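PDB 3SG0: extracellular ligand-binding receptor from Rhodopseudomonas palustris, which binds benzoyl-formic acid and probably serves as the periplasmic solute-binding component in the uptake of lignin-derived aromatic acids. Local coordinates for residues A[98-103]-A[196-201]; A[124-129]-A[140-145]; A[173-178]-A[245-250]; A[75-80]-A[103-108]. One frame throughout, in Å; residues are numbered along the deposited sequence. Where two conformers were deposited one is given.

Interaction 1 (A[98-103]-A[196-201]). With 173 (benzoyl-formic acid), chain B.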
loop_
_atom_site.group_PDB
_atom_site.type_symbol
_atom_site.label_atom_id
_atom_site.label_comp_id
_atom_site.label_asym_id
_atom_site.label_seq_id
_atom_site.Cartn_x
_atom_site.Cartn_y
_atom_site.Cartn_z
ATOM N N LEU A 98 -0.313 -5.771 4.663
ATOM C CA LEU A 98 0.571 -6.511 3.764
ATOM C C LEU A 98 -0.241 -7.449 2.896
ATOM O O LEU A 98 -1.317 -7.899 3.296
ATOM C CB LEU A 98 1.584 -7.353 4.543
ATOM C CG LEU A 98 2.268 -6.721 5.749
ATOM C CD1 LEU A 98 3.274 -7.699 6.366
ATOM C CD2 LEU A 98 2.937 -5.415 5.377
ATOM N N THR A 99 0.296 -7.772 1.730
ATOM C CA THR A 99 -0.392 -8.631 0.787
ATOM C C THR A 99 -0.633 -10.058 1.304
ATOM O O THR A 99 -1.766 -10.533 1.263
ATOM C CB THR A 99 0.321 -8.624 -0.579
ATOM O OG1 THR A 99 0.188 -7.328 -1.172
ATOM C CG2 THR A 99 -0.285 -9.650 -1.506
ATOM N N PRO A 100 0.405 -10.759 1.794
ATOM C CA PRO A 100 0.156 -12.126 2.273
ATOM C C PRO A 100 -0.862 -12.164 3.414
ATOM O O PRO A 100 -1.619 -13.126 3.559
ATOM C CB PRO A 100 1.541 -12.589 2.765
ATOM C CG PRO A 100 2.348 -11.331 2.951
ATOM C CD PRO A 100 1.826 -10.380 1.914
ATOM N N VAL A 101 -0.860 -11.127 4.235
ATOM C CA VAL A 101 -1.749 -11.059 5.385
ATOM C C VAL A 101 -3.181 -10.757 4.949
ATOM O O VAL A 101 -4.146 -11.241 5.548
ATOM C CB VAL A 101 -1.233 -10.025 6.406
ATOM C CG1 VAL A 101 -2.109 -9.993 7.624
ATOM C CG2 VAL A 101 0.207 -10.344 6.793
ATOM N N SER A 102 -3.317 -9.971 3.883
ATOM C CA SER A 102 -4.627 -9.558 3.376
ATOM C C SER A 102 -5.336 -10.603 2.528
ATOM O O SER A 102 -6.562 -10.640 2.492
ATOM C CB SER A 102 -4.487 -8.289 2.541
ATOM O OG SER A 102 -4.053 -7.202 3.337
ATOM N N LEU A 103 -4.577 -11.427 1.815
ATOM C CA LEU A 103 -5.182 -12.380 0.890
ATOM C C LEU A 103 -6.303 -13.242 1.487
ATOM O O LEU A 103 -7.369 -13.344 0.888
ATOM C CB LEU A 103 -4.114 -13.252 0.225
ATOM C CG LEU A 103 -3.453 -12.618 -0.994
ATOM C CD1 LEU A 103 -2.170 -13.358 -1.361
ATOM C CD2 LEU A 103 -4.427 -12.580 -2.169
ATOM N N TYR A 196 13.947 -13.294 -0.796
ATOM C CA TYR A 196 14.192 -13.430 0.627
ATOM C C TYR A 196 12.893 -13.274 1.380
ATOM O O TYR A 196 11.922 -12.718 0.852
ATOM C CB TYR A 196 15.254 -12.450 1.130
ATOM C CG TYR A 196 14.888 -10.982 1.268
ATOM C CD1 TYR A 196 14.918 -10.360 2.516
ATOM C CD2 TYR A 196 14.617 -10.197 0.152
ATOM C CE1 TYR A 196 14.648 -9.008 2.659
ATOM C CE2 TYR A 196 14.343 -8.842 0.284
ATOM C CZ TYR A 196 14.366 -8.254 1.538
ATOM O OH TYR A 196 14.110 -6.898 1.653
ATOM N N ALA A 197 12.870 -13.786 2.607
ATOM C CA ALA A 197 11.708 -13.660 3.468
ATOM C C ALA A 197 11.830 -12.396 4.309
ATOM O O ALA A 197 12.930 -11.953 4.628
ATOM C CB ALA A 197 11.554 -14.883 4.341
ATOM N N ARG A 198 10.692 -11.803 4.656
ATOM C CA ARG A 198 10.698 -10.459 5.238
ATOM C C ARG A 198 11.558 -10.318 6.491
ATOM O O ARG A 198 12.181 -9.271 6.695
ATOM C CB ARG A 198 9.271 -9.954 5.504
ATOM C CG ARG A 198 8.377 -9.946 4.277
ATOM C CD ARG A 198 7.207 -8.953 4.409
ATOM N NE ARG A 198 6.335 -9.052 3.243
ATOM C CZ ARG A 198 5.596 -8.072 2.734
ATOM N NH1 ARG A 198 5.576 -6.860 3.282
ATOM N NH2 ARG A 198 4.873 -8.319 1.652
ATOM N N SER A 199 11.603 -11.353 7.331
ATOM C CA SER A 199 12.364 -11.255 8.576
ATOM C C SER A 199 13.799 -11.768 8.498
ATOM O O SER A 199 14.493 -11.799 9.511
ATOM C CB SER A 199 11.639 -11.953 9.730
ATOM O OG SER A 199 10.441 -11.274 10.049
ATOM N N ASP A 200 14.262 -12.161 7.315
ATOM C CA ASP A 200 15.597 -12.739 7.208
ATOM C C ASP A 200 16.683 -11.805 7.743
ATOM O O ASP A 200 16.650 -10.596 7.515
ATOM C CB ASP A 200 15.932 -13.099 5.758
ATOM C CG ASP A 200 15.229 -14.352 5.276
ATOM O OD1 ASP A 200 14.599 -15.057 6.091
ATOM O OD2 ASP A 200 15.334 -14.634 4.063
ATOM N N ALA A 201 17.668 -12.385 8.418
ATOM C CA ALA A 201 18.796 -11.627 8.958
ATOM C C ALA A 201 19.862 -11.263 7.916
ATOM O O ALA A 201 20.610 -10.297 8.090
ATOM C CB ALA A 201 19.432 -12.392 10.113
HETATM O O1B 173 B . 1.370 -5.214 -0.013
HETATM C C1 173 B . 2.334 -5.427 0.673
HETATM O O1A 173 B . 2.701 -6.698 1.098
HETATM C C2 173 B . 3.346 -4.341 0.920
HETATM O O2 173 B . 4.423 -4.607 1.365
HETATM C C1G 173 B . 2.919 -2.933 0.645
HETATM C C2D 173 B . 1.552 -2.464 1.131
HETATM C C2E 173 B . 1.092 -1.051 0.840
HETATM C C3 173 B . 2.006 -0.120 0.045
HETATM C C1E 173 B . 3.379 -0.624 -0.438
HETATM C C1D 173 B . 3.854 -2.030 -0.139
#

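Interaction 2 (A[124-129]-A[140-145])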
loop_
_atom_site.group_PDB
_atom_site.type_symbol
_atom_site.label_atom_id
_atom_site.label_comp_id
_atom_site.label_asym_id
_atom_site.label_seq_id
_atom_site.Cartn_x
_atom_site.Cartn_y
_atom_site.Cartn_z
ATOM N N ILE A 124 -3.377 -8.654 -7.217
ATOM C CA ILE A 124 -4.198 -9.844 -7.018
ATOM C C ILE A 124 -5.246 -9.660 -5.915
ATOM O O ILE A 124 -6.219 -10.415 -5.833
ATOM C CB ILE A 124 -3.296 -11.075 -6.742
ATOM C CG1 ILE A 124 -4.085 -12.379 -6.811
ATOM C CG2 ILE A 124 -2.598 -10.960 -5.403
ATOM C CD1 ILE A 124 -3.201 -13.606 -6.789
ATOM N N LEU A 125 -5.052 -8.666 -5.053
ATOM C CA LEU A 125 -6.037 -8.418 -4.005
ATOM C C LEU A 125 -7.411 -8.032 -4.557
ATOM O O LEU A 125 -8.425 -8.305 -3.913
ATOM C CB LEU A 125 -5.527 -7.374 -3.019
ATOM C CG LEU A 125 -4.285 -7.816 -2.230
ATOM C CD1 LEU A 125 -3.652 -6.634 -1.519
ATOM C CD2 LEU A 125 -4.632 -8.926 -1.250
ATOM N N VAL A 126 -7.455 -7.399 -5.735
ATOM C CA VAL A 126 -8.742 -6.991 -6.313
ATOM C C VAL A 126 -8.914 -7.297 -7.794
ATOM O O VAL A 126 -9.999 -7.071 -8.335
ATOM C CB VAL A 126 -9.042 -5.480 -6.121
ATOM C CG1 VAL A 126 -9.210 -5.154 -4.652
ATOM C CG2 VAL A 126 -7.977 -4.602 -6.789
ATOM N N ALA A 127 -7.872 -7.786 -8.458
ATOM C CA ALA A 127 -7.897 -7.946 -9.911
ATOM C C ALA A 127 -7.345 -9.305 -10.302
ATOM O O ALA A 127 -6.430 -9.811 -9.657
ATOM C CB ALA A 127 -7.067 -6.858 -10.574
ATOM N N PRO A 128 -7.910 -9.922 -11.349
ATOM C CA PRO A 128 -9.136 -9.493 -12.029
ATOM C C PRO A 128 -10.337 -9.627 -11.101
ATOM O O PRO A 128 -10.294 -10.369 -10.117
ATOM C CB PRO A 128 -9.254 -10.493 -13.180
ATOM C CG PRO A 128 -8.569 -11.713 -12.666
ATOM C CD PRO A 128 -7.405 -11.200 -11.881
HETATM N N MSE A 129 -11.408 -8.925 -11.418
HETATM C CA MSE A 129 -12.622 -9.014 -10.631
HETATM C C MSE A 129 -13.148 -10.448 -10.593
HETATM O O MSE A 129 -12.998 -11.223 -11.546
HETATM C CB MSE A 129 -13.663 -8.070 -11.228
HETATM C CG MSE A 129 -14.985 -7.993 -10.478
HETATM SE SE MSE A 129 -14.818 -7.593 -8.571
HETATM C CE MSE A 129 -13.692 -6.022 -8.725
ATOM N N VAL A 140 -4.423 1.651 -2.331
ATOM C CA VAL A 140 -3.039 1.717 -2.809
ATOM C C VAL A 140 -3.049 1.315 -4.276
ATOM O O VAL A 140 -3.661 0.314 -4.622
ATOM C CB VAL A 140 -2.126 0.768 -2.014
ATOM C CG1 VAL A 140 -0.727 0.750 -2.616
ATOM C CG2 VAL A 140 -2.071 1.185 -0.554
ATOM N N PRO A 141 -2.392 2.086 -5.163
ATOM C CA PRO A 141 -2.408 1.658 -6.570
ATOM C C PRO A 141 -1.830 0.265 -6.777
ATOM O O PRO A 141 -0.830 -0.111 -6.167
ATOM C CB PRO A 141 -1.546 2.721 -7.259
ATOM C CG PRO A 141 -1.734 3.944 -6.399
ATOM C CD PRO A 141 -1.717 3.387 -5.000
ATOM N N ASN A 142 -2.476 -0.499 -7.653
ATOM C CA ASN A 142 -2.003 -1.834 -7.982
ATOM C C ASN A 142 -0.538 -1.819 -8.411
ATOM O O ASN A 142 -0.112 -0.984 -9.221
ATOM C CB ASN A 142 -2.847 -2.431 -9.103
ATOM C CG ASN A 142 -4.231 -2.861 -8.647
ATOM O OD1 ASN A 142 -4.524 -2.945 -7.456
ATOM N ND2 ASN A 142 -5.089 -3.151 -9.617
ATOM N N ASP A 143 0.223 -2.781 -7.894
ATOM C CA ASP A 143 1.653 -2.840 -8.155
ATOM C C ASP A 143 1.994 -2.982 -9.623
ATOM O O ASP A 143 3.073 -2.559 -10.030
ATOM C CB ASP A 143 2.309 -3.977 -7.369
ATOM C CG ASP A 143 2.445 -3.657 -5.901
ATOM O OD1 ASP A 143 2.818 -2.499 -5.587
ATOM O OD2 ASP A 143 2.170 -4.551 -5.076
ATOM N N ASP A 144 1.119 -3.572 -10.432
ATOM C CA ASP A 144 1.443 -3.691 -11.849
ATOM C C ASP A 144 1.571 -2.326 -12.529
ATOM O O ASP A 144 2.405 -2.152 -13.424
ATOM C CB ASP A 144 0.511 -4.660 -12.608
ATOM C CG ASP A 144 -0.962 -4.295 -12.529
ATOM O OD1 ASP A 144 -1.384 -3.556 -11.628
ATOM O OD2 ASP A 144 -1.728 -4.791 -13.389
ATOM N N ILE A 145 0.772 -1.354 -12.091
ATOM C CA ILE A 145 0.875 0.009 -12.602
ATOM C C ILE A 145 2.247 0.586 -12.278
ATOM O O ILE A 145 2.914 1.184 -13.125
ATOM C CB ILE A 145 -0.212 0.912 -11.981
ATOM C CG1 ILE A 145 -1.610 0.418 -12.363
ATOM C CG2 ILE A 145 -0.017 2.366 -12.394
ATOM C CD1 ILE A 145 -2.727 1.059 -11.551
#

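Interaction 3 (A[173-178]-A[245-250]). With 173 (benzoyl-formic acid), chain B.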
loop_
_atom_site.group_PDB
_atom_site.type_symbol
_atom_site.label_atom_id
_atom_site.label_comp_id
_atom_site.label_asym_id
_atom_site.label_seq_id
_atom_site.Cartn_x
_atom_site.Cartn_y
_atom_site.Cartn_z
ATOM N N GLU A 173 6.588 -11.070 -5.847
ATOM C CA GLU A 173 6.400 -11.752 -7.124
ATOM C C GLU A 173 5.548 -10.958 -8.113
ATOM O O GLU A 173 5.690 -11.121 -9.323
ATOM C CB GLU A 173 5.847 -13.163 -6.916
ATOM C CG GLU A 173 6.874 -14.116 -6.315
ATOM C CD GLU A 173 8.080 -14.308 -7.223
ATOM O OE1 GLU A 173 7.933 -14.946 -8.285
ATOM O OE2 GLU A 173 9.172 -13.811 -6.890
ATOM N N GLY A 174 4.680 -10.088 -7.613
ATOM C CA GLY A 174 3.930 -9.216 -8.497
ATOM C C GLY A 174 4.836 -8.262 -9.258
ATOM O O GLY A 174 4.570 -7.942 -10.422
ATOM N N TYR A 175 5.909 -7.799 -8.618
ATOM C CA TYR A 175 6.911 -6.989 -9.303
ATOM C C TYR A 175 7.713 -7.822 -10.286
ATOM O O TYR A 175 7.873 -7.443 -11.450
ATOM C CB TYR A 175 7.828 -6.244 -8.306
ATOM C CG TYR A 175 7.150 -4.995 -7.836
ATOM C CD1 TYR A 175 7.225 -3.824 -8.577
ATOM C CD2 TYR A 175 6.359 -5.003 -6.698
ATOM C CE1 TYR A 175 6.541 -2.683 -8.184
ATOM C CE2 TYR A 175 5.681 -3.864 -6.293
ATOM C CZ TYR A 175 5.774 -2.709 -7.042
ATOM O OH TYR A 175 5.070 -1.585 -6.671
ATOM N N TYR A 176 8.217 -8.961 -9.835
ATOM C CA TYR A 176 9.036 -9.774 -10.714
ATOM C C TYR A 176 8.285 -10.152 -11.987
ATOM O O TYR A 176 8.818 -10.045 -13.100
ATOM C CB TYR A 176 9.523 -11.042 -10.023
ATOM C CG TYR A 176 10.398 -11.845 -10.948
ATOM C CD1 TYR A 176 11.725 -11.496 -11.138
ATOM C CD2 TYR A 176 9.884 -12.904 -11.686
ATOM C CE1 TYR A 176 12.534 -12.204 -12.007
ATOM C CE2 TYR A 176 10.688 -13.621 -12.558
ATOM C CZ TYR A 176 12.007 -13.259 -12.711
ATOM O OH TYR A 176 12.811 -13.968 -13.578
ATOM N N LYS A 177 7.049 -10.609 -11.843
ATOM C CA LYS A 177 6.342 -11.106 -13.016
ATOM C C LYS A 177 6.100 -10.013 -14.053
ATOM O O LYS A 177 6.233 -10.254 -15.260
ATOM C CB LYS A 177 5.053 -11.834 -12.629
ATOM C CG LYS A 177 3.848 -10.965 -12.343
ATOM C CD LYS A 177 2.607 -11.846 -12.229
ATOM C CE LYS A 177 1.379 -11.061 -11.802
ATOM N NZ LYS A 177 0.234 -11.967 -11.478
ATOM N N VAL A 178 5.760 -8.812 -13.601
ATOM C CA VAL A 178 5.508 -7.717 -14.534
ATOM C C VAL A 178 6.795 -7.217 -15.182
ATOM O O VAL A 178 6.839 -6.992 -16.398
ATOM C CB VAL A 178 4.731 -6.570 -13.857
ATOM C CG1 VAL A 178 4.608 -5.370 -14.789
ATOM C CG2 VAL A 178 3.364 -7.068 -13.439
ATOM N N GLN A 245 13.777 0.726 -6.019
ATOM C CA GLN A 245 12.939 0.080 -5.023
ATOM C C GLN A 245 11.484 0.254 -5.450
ATOM O O GLN A 245 11.206 0.505 -6.628
ATOM C CB GLN A 245 13.220 0.642 -3.624
ATOM C CG GLN A 245 14.615 0.296 -3.087
ATOM C CD GLN A 245 14.602 -0.738 -1.963
ATOM O OE1 GLN A 245 13.631 -1.468 -1.765
ATOM N NE2 GLN A 245 15.693 -0.795 -1.209
ATOM N N THR A 246 10.572 0.093 -4.497
ATOM C CA THR A 246 9.133 0.182 -4.725
ATOM C C THR A 246 8.516 1.107 -3.687
ATOM O O THR A 246 9.173 1.510 -2.725
ATOM C CB THR A 246 8.437 -1.178 -4.568
ATOM O OG1 THR A 246 8.481 -1.578 -3.189
ATOM C CG2 THR A 246 9.071 -2.238 -5.455
ATOM N N HIS A 247 7.229 1.407 -3.854
ATOM C CA HIS A 247 6.528 2.257 -2.903
ATOM C C HIS A 247 6.396 1.652 -1.504
ATOM O O HIS A 247 5.923 2.322 -0.587
ATOM C CB HIS A 247 5.170 2.719 -3.446
ATOM C CG HIS A 247 4.219 1.610 -3.785
ATOM N ND1 HIS A 247 2.943 1.869 -4.239
ATOM C CD2 HIS A 247 4.339 0.258 -3.751
ATOM C CE1 HIS A 247 2.319 0.729 -4.471
ATOM N NE2 HIS A 247 3.143 -0.266 -4.185
ATOM N N GLY A 248 6.817 0.398 -1.330
ATOM C CA GLY A 248 6.942 -0.173 0.002
ATOM C C GLY A 248 7.982 0.538 0.857
ATOM O O GLY A 248 7.987 0.355 2.079
ATOM N N VAL A 249 8.850 1.344 0.249
ATOM C CA VAL A 249 9.902 2.008 1.011
ATOM C C VAL A 249 9.598 3.468 1.328
ATOM O O VAL A 249 10.435 4.156 1.908
ATOM C CB VAL A 249 11.289 1.913 0.310
ATOM C CG1 VAL A 249 11.577 0.476 -0.122
ATOM C CG2 VAL A 249 11.410 2.892 -0.864
ATOM N N ALA A 250 8.400 3.933 0.970
ATOM C CA ALA A 250 8.079 5.361 0.957
ATOM C C ALA A 250 7.813 5.956 2.344
ATOM O O ALA A 250 7.016 6.893 2.487
ATOM C CB ALA A 250 6.911 5.613 0.013
HETATM O O1B 173 B . 1.370 -5.214 -0.013
HETATM C C1 173 B . 2.334 -5.427 0.673
HETATM O O1A 173 B . 2.701 -6.698 1.098
HETATM C C2 173 B . 3.346 -4.341 0.920
HETATM O O2 173 B . 4.423 -4.607 1.365
HETATM C C1G 173 B . 2.919 -2.933 0.645
HETATM C C2D 173 B . 1.552 -2.464 1.131
HETATM C C2E 173 B . 1.092 -1.051 0.840
HETATM C C3 173 B . 2.006 -0.120 0.045
HETATM C C1E 173 B . 3.379 -0.624 -0.438
HETATM C C1D 173 B . 3.854 -2.030 -0.139
HETATM O O HOH W 1 6.628 0.719 -6.649
#

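Interaction 4 (A[75-80]-A[103-108])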
loop_
_atom_site.group_PDB
_atom_site.type_symbol
_atom_site.label_atom_id
_atom_site.label_comp_id
_atom_site.label_asym_id
_atom_site.label_seq_id
_atom_site.Cartn_x
_atom_site.Cartn_y
_atom_site.Cartn_z
ATOM N N THR A 75 -2.615 -15.784 9.730
ATOM C CA THR A 75 -3.521 -16.527 10.601
ATOM C C THR A 75 -4.164 -15.596 11.629
ATOM O O THR A 75 -5.371 -15.656 11.887
ATOM C CB THR A 75 -2.787 -17.684 11.303
ATOM O OG1 THR A 75 -2.318 -18.611 10.316
ATOM C CG2 THR A 75 -3.710 -18.406 12.262
ATOM N N LYS A 76 -3.357 -14.724 12.218
ATOM C CA LYS A 76 -3.880 -13.785 13.192
ATOM C C LYS A 76 -4.824 -12.768 12.555
ATOM O O LYS A 76 -5.812 -12.380 13.161
ATOM C CB LYS A 76 -2.757 -13.072 13.941
ATOM C CG LYS A 76 -3.252 -12.288 15.147
ATOM C CD LYS A 76 -2.120 -11.835 16.064
ATOM C CE LYS A 76 -2.656 -11.150 17.318
ATOM N NZ LYS A 76 -3.410 -12.084 18.211
ATOM N N ALA A 77 -4.512 -12.322 11.346
ATOM C CA ALA A 77 -5.401 -11.391 10.660
ATOM C C ALA A 77 -6.762 -12.037 10.415
ATOM O O ALA A 77 -7.792 -11.393 10.577
ATOM C CB ALA A 77 -4.789 -10.916 9.348
ATOM N N ALA A 78 -6.764 -13.303 10.008
ATOM C CA ALA A 78 -8.022 -14.008 9.782
ATOM C C ALA A 78 -8.815 -14.141 11.079
ATOM O O ALA A 78 -10.035 -13.962 11.091
ATOM C CB ALA A 78 -7.767 -15.374 9.138
ATOM N N GLN A 79 -8.122 -14.446 12.174
ATOM C CA GLN A 79 -8.767 -14.481 13.482
ATOM C C GLN A 79 -9.352 -13.123 13.863
ATOM O O GLN A 79 -10.484 -13.032 14.330
ATOM C CB GLN A 79 -7.783 -14.954 14.550
ATOM C CG GLN A 79 -7.364 -16.403 14.378
ATOM C CD GLN A 79 -6.176 -16.795 15.241
ATOM O OE1 GLN A 79 -5.478 -15.943 15.788
ATOM N NE2 GLN A 79 -5.939 -18.096 15.358
ATOM N N ASN A 80 -8.570 -12.068 13.665
ATOM C CA ASN A 80 -9.049 -10.716 13.921
ATOM C C ASN A 80 -10.304 -10.409 13.118
ATOM O O ASN A 80 -11.283 -9.890 13.645
ATOM C CB ASN A 80 -7.978 -9.669 13.584
ATOM C CG ASN A 80 -6.814 -9.664 14.562
ATOM O OD1 ASN A 80 -6.860 -10.297 15.617
ATOM N ND2 ASN A 80 -5.773 -8.919 14.227
ATOM N N LEU A 103 -4.577 -11.427 1.815
ATOM C CA LEU A 103 -5.182 -12.380 0.890
ATOM C C LEU A 103 -6.303 -13.242 1.487
ATOM O O LEU A 103 -7.369 -13.344 0.888
ATOM C CB LEU A 103 -4.114 -13.252 0.225
ATOM C CG LEU A 103 -3.453 -12.618 -0.994
ATOM C CD1 LEU A 103 -2.170 -13.358 -1.361
ATOM C CD2 LEU A 103 -4.427 -12.580 -2.169
ATOM N N PRO A 104 -6.085 -13.847 2.665
ATOM C CA PRO A 104 -7.146 -14.691 3.233
ATOM C C PRO A 104 -8.378 -13.897 3.646
ATOM O O PRO A 104 -9.443 -14.492 3.834
ATOM C CB PRO A 104 -6.480 -15.321 4.464
ATOM C CG PRO A 104 -5.329 -14.411 4.798
ATOM C CD PRO A 104 -4.846 -13.902 3.462
ATOM N N LEU A 105 -8.255 -12.585 3.800
ATOM C CA LEU A 105 -9.396 -11.793 4.234
ATOM C C LEU A 105 -10.448 -11.619 3.145
ATOM O O LEU A 105 -11.607 -11.326 3.443
ATOM C CB LEU A 105 -8.951 -10.422 4.740
ATOM C CG LEU A 105 -7.861 -10.454 5.810
ATOM C CD1 LEU A 105 -7.592 -9.047 6.301
ATOM C CD2 LEU A 105 -8.249 -11.382 6.963
ATOM N N ILE A 106 -10.049 -11.771 1.886
ATOM C CA ILE A 106 -10.989 -11.623 0.781
ATOM C C ILE A 106 -12.157 -12.587 0.939
ATOM O O ILE A 106 -13.325 -12.189 0.901
ATOM C CB ILE A 106 -10.282 -11.874 -0.560
ATOM C CG1 ILE A 106 -9.216 -10.800 -0.805
ATOM C CG2 ILE A 106 -11.291 -11.953 -1.707
ATOM C CD1 ILE A 106 -8.317 -11.087 -1.995
ATOM N N ASP A 107 -11.855 -13.866 1.117
ATOM C CA ASP A 107 -12.915 -14.859 1.227
ATOM C C ASP A 107 -13.749 -14.656 2.478
ATOM O O ASP A 107 -14.961 -14.874 2.479
ATOM C CB ASP A 107 -12.339 -16.275 1.202
ATOM C CG ASP A 107 -11.860 -16.683 -0.183
ATOM O OD1 ASP A 107 -11.996 -15.876 -1.125
ATOM O OD2 ASP A 107 -11.358 -17.814 -0.324
ATOM N N ILE A 108 -13.092 -14.258 3.557
ATOM C CA ILE A 108 -13.777 -14.061 4.826
ATOM C C ILE A 108 -14.776 -12.895 4.739
ATOM O O ILE A 108 -15.927 -13.005 5.168
ATOM C CB ILE A 108 -12.755 -13.853 5.958
ATOM C CG1 ILE A 108 -11.927 -15.130 6.158
ATOM C CG2 ILE A 108 -13.452 -13.435 7.237
ATOM C CD1 ILE A 108 -10.747 -14.958 7.098
#

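Interaction 1 (A[98-103]-A[196-201])
The backbones of Leu98, at the N-cap of helix 99-111, and Arg198, in the type I turn from Ala197 to Asp200, stay well apart, their CA atoms 11.0 Å from each other, and the Arg198 side chain spans most of the gap. Its chain is extended from CG to NE, which carries the guanidinium out to the helix start. There Leu98 lies alongside it, pointing the other way, placing CD1 over one guanidinium face and CD2 3.7 Å from Arg198 NH1, while Pro100 CD comes in obliquely at 3.7 Å from Arg198 NH2. This is the cleft of a two-lobed periplasmic binding protein: the helix start belongs to the lobe of the six-stranded sheet, the turn to that of the four-stranded one, and benzoyl-formic acid is held between them. The guanidinium edge faces the ligand, with Arg198 NH2 bonding ligand O1A at 2.8 Å (151°) and NH1 bonding ligand O2 at 3.2 Å. From the other lobe, Thr99 N meets ligand O1A at 2.7 Å in a nearly straight bond (176°), and Thr99 OG1 holds ligand O1B at 2.7 Å. A leucine in place of Arg198 would probably leave O2 without this donor, O1A with one grip fewer, and Asp169 without its salt-bridge mate. Thr99 OG1 is itself hydrogen-bonded to Ala122 N, a second-shell link that would steady the hydroxyl.

Interaction 2 (A[124-129]-A[140-145])
The carboxamide of Asn142 is the flat group that carries this contact, and it offers a different end to each of two methyl groups: OD1 lies 3.9 Å from Val126 CG2, and ND2 lies 4.3 Å from Ala127 CB. The Asn142 CG is anti to its own carbonyl carbon (chi1 -74°), which extends the amide toward the 124-129 loop, where the Val126 side chain meets it at a slant. Of the two Val126 branches it is CG2, lodged between the backbone N and the carbonyl carbon, that does the touching. Ala127 adds its methyl just ahead of the cis peptide that leads into Pro128. The contact is small, 78 Å² over both sides. Residues 140-145 lead from strand 136-138, an edge strand of the six-stranded sheet, into helix 143-156, and so make one of the passages between the lobes. Val126 also packs on Val136 and Lys138 of that strand. The OD1 of Asn142 is served from outside the two segments, by a hydrogen bond with Lys138 NZ, which also binds Val140 O. A buried carbonyl can therefore rest against a methyl group with its polar demand met, and the nearby ammonium would probably polarise it.

Interaction 3 (A[173-178]-A[245-250])
Tyr175 lays one face of its ring against Thr246, whose CG2 stands 3.7 Å from the ring centroid and only 10° off the normal, a CH-pi contact centred over the ring. Both torsions serve this arrangement. The Tyr175 CG is anti to its carbonyl carbon (chi1 -82°), which swings the ring from helix 170-186 toward the loop. In Thr246 (chi1 68°) CG2 is likewise anti to the carbonyl carbon, while OG1 sits between the backbone N and the carbonyl carbon. From there it accepts from Gly248 N at 3.2 Å, making an ST turn, and is also bonded to Tyr171 OH. Beyond the ring, Tyr175 OH runs obliquely past the imidazole of His247, 3.5 Å from its CD2, and is hydrogen-bonded to Asp143 OD1, which also bonds His247 NE2. A water donates to Tyr175 OH at 2.8 Å and accepts from His247 N at 2.9 Å. The loop follows strand 242-244 of the four-stranded parallel sheet, so it and the helix frame the same lobe's side of the ligand cleft. There one face of the His247 ring meets the phenyl ring of benzoyl-formic acid, CD2 being 3.6 Å from ligand C1E, and Gly248 CA comes equally near C1D. A phenylalanine in place of Tyr175 would probably leave Asp143 OD1 and the water each without a hydroxyl partner beside the imidazole. With Glu270 bonded at ND1 and Asp143 at NE2, His247 is likely to favour a positively charged ring, its rotation fixed against the ligand.

Interaction 4 (A[75-80]-A[103-108])
Leu105 reaches Ala77 and Ala78 with a single methyl group. Its CB leaves the backbone neither directly at the other helix nor away from it, and CB and CG make no close approach to residues 75-80. The CG is anti to the carbonyl carbon (chi1 -53°), which carries CD2 in toward helix 74-86. At the tip the branches part company: CD2 settles on the neighbouring helix, 3.6 Å from Ala77 O and only a little farther from Ala78 CA, whereas CD1 stays farther off. The Ala77 CB lies 4.2 Å from the same Leu105 CD2, and the methyl thus rests on backbone as much as on side chain. One turn later Ile108 aims at the same helix, and its CD1 meets Ala78 CB at 3.6 Å, while beyond the segment it also touches Arg82 and Leu85. The axes approach to 9.2 Å and cross at -27°, running in nearly the same direction, as expected of neighbouring helices in an alpha/beta layer: helix 74-86 follows strand 61-69 and helix 99-111 follows strand 92-94, parallel strands of the six-stranded sheet. Where they are nearest, the CA atoms of Ala78 and Leu105 are 6.1 Å apart, a spacing eased by the small alanine. Helix 99-111 is kinked at Pro104 and Leu105, where Pro104, having no N-H, cannot bond to the turn before. The contacts are methyl groups against alanine side chains and backbone, which implies a fit set by shape: two alanines are each met by a terminal methyl, with no charge or polar pairing to fix direction.

In the fold
Interactions 2 and 3 are buried, each about 11 Å from the chain centre, whereas interactions 1 and 4 are only partly buried. Interactions 1 and 4 use the same helix, 99-111, and share Leu103: its start faces the ligand, its continuation packs on helix 74-86. Leu125 of interaction 2 lies against that helix too, touching Ser102 and Leu103. Asp143 joins interactions 2 and 3, its OD1 hydrogen-bonded to both Tyr175 OH and His247 NE2, with Val140 packing on His247 beside it. Chemistry follows place: charged and polar groups in interaction 1, aromatic and water-mediated contacts in interaction 3, an amide against methyls in interaction 2, and aliphatic packing, partly on backbone, in interaction 4, the farthest from the chain centre. Interactions 1 and 3 touch opposite ends of benzoyl-formic acid.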